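Local coordinates for putative archaeal ammonia monooxygenase subunit B (Candidatus Nitrosocaldus yellowstonii, PDB 4O65), which probably forms part of an ammonia-oxidising copper monooxygenase, to which this cupredoxin domain of its B subunit contributes a fold that binds copper, at residues A21-T26 against S145-G150; Q57-V62 against K114-A119. All coordinates share one frame; numbering follows the deposited sequence.

Contact 1 (A21-T26 against S145-G150); sequences ATRLIT and SIVVEG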
loop_
_atom_site.group_PDB
_atom_site.type_symbol
_atom_site.label_atom_id
_atom_site.label_comp_id
_atom_site.label_asym_id
_atom_site.label_seq_id
_atom_site.Cartn_x
_atom_site.Cartn_y
_atom_site.Cartn_z
ATOM N N ALA A 21 6.117 8.925 5.115
ATOM C CA ALA A 21 7.488 9.252 4.695
ATOM C C ALA A 21 7.500 9.614 3.230
ATOM O O ALA A 21 6.632 9.162 2.471
ATOM C CB ALA A 21 8.400 8.007 4.877
ATOM N N THR A 22 8.540 10.354 2.819
ATOM C CA THR A 22 8.705 10.618 1.397
ATOM C C THR A 22 10.016 10.027 0.874
ATOM O O THR A 22 10.292 10.146 -0.310
ATOM C CB THR A 22 8.746 12.123 1.100
ATOM O OG1 THR A 22 9.810 12.702 1.868
ATOM C CG2 THR A 22 7.374 12.766 1.410
ATOM N N ARG A 23 10.804 9.390 1.739
ATOM C CA ARG A 23 12.043 8.749 1.279
ATOM C C ARG A 23 12.119 7.401 1.963
ATOM O O ARG A 23 11.999 7.347 3.195
ATOM C CB ARG A 23 13.301 9.609 1.650
ATOM C CG ARG A 23 13.297 11.005 1.015
ATOM C CD ARG A 23 14.698 11.618 0.918
ATOM N NE ARG A 23 15.590 10.733 0.136
ATOM C CZ ARG A 23 15.906 10.880 -1.162
ATOM N NH1 ARG A 23 15.441 11.907 -1.886
ATOM N NH2 ARG A 23 16.703 9.984 -1.746
ATOM N N LEU A 24 12.332 6.342 1.187
ATOM C CA LEU A 24 12.384 4.994 1.754
ATOM C C LEU A 24 13.510 4.257 1.081
ATOM O O LEU A 24 14.052 4.748 0.102
ATOM C CB LEU A 24 11.086 4.282 1.409
ATOM C CG LEU A 24 9.798 4.890 2.007
ATOM C CD1 LEU A 24 8.635 4.035 1.469
ATOM C CD2 LEU A 24 9.873 4.769 3.500
ATOM N N ILE A 25 13.807 3.053 1.563
ATOM C CA ILE A 25 14.687 2.132 0.819
ATOM C C ILE A 25 13.884 0.882 0.466
ATOM O O ILE A 25 12.763 0.673 0.989
ATOM C CB ILE A 25 15.993 1.778 1.585
ATOM C CG1 ILE A 25 15.641 0.966 2.828
ATOM C CG2 ILE A 25 16.742 3.068 1.963
ATOM C CD1 ILE A 25 16.861 0.561 3.699
ATOM N N THR A 26 14.414 0.038 -0.412
ATOM C CA THR A 26 13.642 -1.181 -0.783
ATOM C C THR A 26 13.666 -2.222 0.313
ATOM O O THR A 26 14.542 -2.176 1.207
ATOM C CB THR A 26 14.198 -1.824 -2.060
ATOM O OG1 THR A 26 15.566 -2.149 -1.825
ATOM C CG2 THR A 26 14.152 -0.837 -3.266
ATOM N N SER A 145 4.971 12.715 -3.878
ATOM C CA SER A 145 6.178 12.128 -4.440
ATOM C C SER A 145 6.977 11.358 -3.375
ATOM O O SER A 145 7.224 11.876 -2.301
ATOM C CB SER A 145 7.014 13.211 -5.145
ATOM O OG SER A 145 8.148 12.598 -5.726
ATOM N N ILE A 146 7.283 10.081 -3.651
ATOM C CA ILE A 146 8.067 9.261 -2.715
ATOM C C ILE A 146 9.262 8.712 -3.481
ATOM O O ILE A 146 9.091 8.064 -4.530
ATOM C CB ILE A 146 7.219 8.098 -2.157
ATOM C CG1 ILE A 146 5.974 8.686 -1.433
ATOM C CG2 ILE A 146 8.083 7.208 -1.238
ATOM C CD1 ILE A 146 5.004 7.622 -0.938
ATOM N N VAL A 147 10.442 8.923 -2.940
ATOM C CA VAL A 147 11.683 8.387 -3.588
ATOM C C VAL A 147 12.091 7.118 -2.838
ATOM O O VAL A 147 12.262 7.159 -1.620
ATOM C CB VAL A 147 12.826 9.406 -3.534
ATOM C CG1 VAL A 147 14.083 8.865 -4.233
ATOM C CG2 VAL A 147 12.392 10.708 -4.213
ATOM N N VAL A 148 12.292 6.044 -3.579
ATOM C CA VAL A 148 12.762 4.770 -2.987
ATOM C C VAL A 148 14.165 4.496 -3.533
ATOM O O VAL A 148 14.371 4.458 -4.760
ATOM C CB VAL A 148 11.839 3.601 -3.326
ATOM C CG1 VAL A 148 12.347 2.318 -2.625
ATOM C CG2 VAL A 148 10.356 3.900 -2.922
ATOM N N GLU A 149 15.115 4.300 -2.629
ATOM C CA GLU A 149 16.491 3.968 -3.050
ATOM C C GLU A 149 16.840 2.543 -2.690
ATOM O O GLU A 149 16.219 1.919 -1.830
ATOM C CB GLU A 149 17.485 4.892 -2.366
ATOM C CG GLU A 149 17.199 6.346 -2.647
ATOM C CD GLU A 149 18.235 7.231 -2.007
ATOM O OE1 GLU A 149 18.254 7.375 -0.764
ATOM O OE2 GLU A 149 19.045 7.780 -2.757
ATOM N N GLY A 150 17.870 2.022 -3.331
ATOM C CA GLY A 150 18.362 0.707 -2.905
ATOM C C GLY A 150 18.201 -0.393 -3.919
ATOM O O GLY A 150 17.620 -0.201 -5.005
HETATM O O HOH W 1 16.024 6.832 0.624
#
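Leu24 and Val148 are bridge partners on neighbouring parallel strands, Leu24 CB 4.4 Å from Val148 CG2, both side chains directed to the buried face of the sheet together with Ile146. Leu24 CD1 lies 4.2 Å from Ile146 CG2, and Trp91 of strand 91-97 touches all three residues from across the interior. At the end of the pairing the methyl of Thr26, CG2, packs at 3.7 Å on Val148 CG1, the two side chains roughly perpendicular to one another. Thr26 chi1 of 59° tucks OG1 back over the backbone, where it caps Glu29 N at the start of helix 27-35 and also bonds Glu151 O. The backbones are joined by four N-H...O bonds, among them Leu24 N to Val147 O at 2.9 Å; the last, Thr26 N to Glu149 O, is the most bent, 134° at the hydrogen. Short strand 23-25 is thereby added in parallel to the edge of the mixed sheet of the cupredoxin beta-sandwich, beside strand 137-149. The other face, bearing Arg23, Val147 and Glu149, is looser and partly open to solvent. Arg23, bent at chi3, brings its guanidinium over Val147, whose CB sits 3.9 Å above one face, near the group's border. Arg23 NH2 forms a salt bridge to Glu149 OE1 at a long 3.2 Å, with the guanidinium and carboxylate planes 85° apart, a geometry that excludes a flat two-pronged pairing. A water donates to Glu149 OE1 at 2.7 Å and to Leu24 O, linking the carboxylate to the backbone.

Contact 2 (Q57-V62 against K114-A119); sequences QDVLIV and KLCLSA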
loop_
_atom_site.group_PDB
_atom_site.type_symbol
_atom_site.label_atom_id
_atom_site.label_comp_id
_atom_site.label_asym_id
_atom_site.label_seq_id
_atom_site.Cartn_x
_atom_site.Cartn_y
_atom_site.Cartn_z
ATOM N N GLN A 57 12.939 0.397 7.200
ATOM C CA GLN A 57 13.068 1.618 6.402
ATOM C C GLN A 57 12.432 1.442 5.021
ATOM O O GLN A 57 12.485 2.367 4.232
ATOM C CB GLN A 57 14.551 1.996 6.174
ATOM C CG GLN A 57 15.080 2.867 7.305
ATOM C CD GLN A 57 15.299 2.017 8.510
ATOM O OE1 GLN A 57 16.033 1.050 8.451
ATOM N NE2 GLN A 57 14.683 2.415 9.655
ATOM N N ASP A 58 11.779 0.311 4.780
ATOM C CA ASP A 58 11.069 0.091 3.522
ATOM C C ASP A 58 9.545 0.296 3.624
ATOM O O ASP A 58 8.820 0.081 2.618
ATOM C CB ASP A 58 11.326 -1.362 2.997
ATOM C CG ASP A 58 10.793 -2.408 3.922
ATOM O OD1 ASP A 58 10.982 -2.264 5.182
ATOM O OD2 ASP A 58 10.239 -3.406 3.407
ATOM N N VAL A 59 9.069 0.699 4.805
ATOM C CA VAL A 59 7.628 0.690 5.053
ATOM C C VAL A 59 7.031 2.092 4.967
ATOM O O VAL A 59 7.552 3.049 5.542
ATOM C CB VAL A 59 7.305 0.029 6.405
ATOM C CG1 VAL A 59 5.846 0.249 6.811
ATOM C CG2 VAL A 59 7.649 -1.452 6.329
ATOM N N LEU A 60 5.918 2.156 4.256
ATOM C CA LEU A 60 5.064 3.369 4.127
ATOM C C LEU A 60 3.735 3.116 4.764
ATOM O O LEU A 60 3.076 2.092 4.449
ATOM C CB LEU A 60 4.824 3.635 2.598
ATOM C CG LEU A 60 3.858 4.829 2.332
ATOM C CD1 LEU A 60 4.489 6.162 2.789
ATOM C CD2 LEU A 60 3.642 4.836 0.802
ATOM N N ILE A 61 3.282 4.073 5.591
ATOM C CA ILE A 61 1.910 4.113 6.064
ATOM C C ILE A 61 1.168 5.286 5.406
ATOM O O ILE A 61 1.656 6.430 5.408
ATOM C CB ILE A 61 1.880 4.312 7.610
ATOM C CG1 ILE A 61 2.556 3.099 8.325
ATOM C CG2 ILE A 61 0.416 4.450 8.084
ATOM C CD1 ILE A 61 2.652 3.305 9.859
ATOM N N VAL A 62 -0.029 4.990 4.882
ATOM C CA VAL A 62 -0.870 6.048 4.331
ATOM C C VAL A 62 -2.154 5.969 5.131
ATOM O O VAL A 62 -2.775 4.874 5.223
ATOM C CB VAL A 62 -1.187 5.812 2.810
ATOM C CG1 VAL A 62 -2.012 7.028 2.272
ATOM C CG2 VAL A 62 0.107 5.573 2.032
ATOM N N LYS A 114 -6.234 2.824 6.786
ATOM C CA LYS A 114 -4.786 2.793 6.970
ATOM C C LYS A 114 -4.241 1.708 6.040
ATOM O O LYS A 114 -4.690 0.530 6.064
ATOM C CB LYS A 114 -4.397 2.523 8.418
ATOM C CG LYS A 114 -2.869 2.234 8.570
ATOM C CD LYS A 114 -2.518 2.380 10.051
ATOM C CE LYS A 114 -1.095 1.897 10.385
ATOM N NZ LYS A 114 -0.673 2.181 11.821
ATOM N N LEU A 115 -3.302 2.110 5.192
ATOM C CA LEU A 115 -2.622 1.187 4.294
ATOM C C LEU A 115 -1.158 1.141 4.723
ATOM O O LEU A 115 -0.534 2.194 5.017
ATOM C CB LEU A 115 -2.639 1.721 2.863
ATOM C CG LEU A 115 -3.968 2.315 2.391
ATOM C CD1 LEU A 115 -3.793 2.751 0.946
ATOM C CD2 LEU A 115 -5.015 1.236 2.524
ATOM N N CYS A 116 -0.632 -0.079 4.801
ATOM C CA CYS A 116 0.764 -0.257 5.188
ATOM C C CYS A 116 1.380 -1.076 4.055
ATOM O O CYS A 116 0.859 -2.156 3.765
ATOM C CB CYS A 116 0.878 -1.037 6.465
ATOM S SG CYS A 116 2.611 -0.953 7.085
ATOM N N LEU A 117 2.464 -0.570 3.461
ATOM C CA LEU A 117 3.099 -1.184 2.260
ATOM C C LEU A 117 4.605 -1.224 2.407
ATOM O O LEU A 117 5.178 -0.429 3.150
ATOM C CB LEU A 117 2.810 -0.358 0.976
ATOM C CG LEU A 117 1.316 -0.213 0.629
ATOM C CD1 LEU A 117 0.855 1.169 1.047
ATOM C CD2 LEU A 117 1.110 -0.441 -0.858
ATOM N N SER A 118 5.202 -2.201 1.741
ATOM C CA SER A 118 6.645 -2.319 1.599
ATOM C C SER A 118 7.049 -1.848 0.189
ATOM O O SER A 118 6.445 -2.278 -0.824
ATOM C CB SER A 118 7.038 -3.796 1.734
ATOM O OG SER A 118 8.416 -3.883 1.442
ATOM N N ALA A 119 8.003 -0.926 0.098
ATOM C CA ALA A 119 8.573 -0.577 -1.214
ATOM C C ALA A 119 9.475 -1.706 -1.681
ATOM O O ALA A 119 10.434 -2.094 -0.965
ATOM C CB ALA A 119 9.410 0.696 -1.083
#
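Asp58 chi1 of 63° and Ser118 chi1 of 174° bring the carboxylate and the hydroxyl together: Ser118 OG donates to Asp58 OD2 at 2.7 Å. The hydroxyl meets that oxygen on its anti side, 27° out of the carboxylate plane. Arg56 forms a salt bridge with the same OD2, so this buried oxygen has two polar partners, which would probably favour its negative charge. Next to this bond, Ala119 N donates to Asp58 O at 2.8 Å. Further along, Leu60-Leu117 and Val62-Leu115 are hydrogen-bonded pairs, each with two reciprocal N-H...O bonds, and their side chains enter the sandwich interior. The non-hydrogen-bonded pairs Val59-Ser118 and Ile61-Cys116 occupy the other face. There Val59 CG1 presses on Cys116 SG at 3.5 Å, while Ile61 CG1 is more distant at 4.2 Å; the sulfur is disulfide-bonded to Cys51. The extended Lys114 chain runs obliquely over Ile61, its CE 3.8 Å from Ile61 CG2, so that Lys114 touches it largely through its methylene carbons. Strands 59-68 and 110-119 form the inner antiparallel pair of the four-stranded sheet, one of the two sheets packed face to face in this cupredoxin beta-sandwich.

How the contacts relate
Contacts 1 and 2 lie in the two facing sheets of the cupredoxin sandwich, their centres about 10 Å apart. Contact 1 joins the edge strand 23-25 to strand 137-149 in the mixed sheet; contact 2 joins the two inner strands of the four-stranded antiparallel sheet. Along the chain contact 2 is nested within the loop closed by contact 1. They meet directly: Ile146 CD1 packs on Leu60 CD2 at 3.6 Å across the interior, and Ile25 N probably bonds Gln57 O at 3.1 Å. Copper ligands His126 and His128 lie on strand 123-133, beside 137-149, the Ser145 side chain about 4 Å from that of His126, so contact 1 borders the copper-binding strand and contact 2 lies in the opposing sheet.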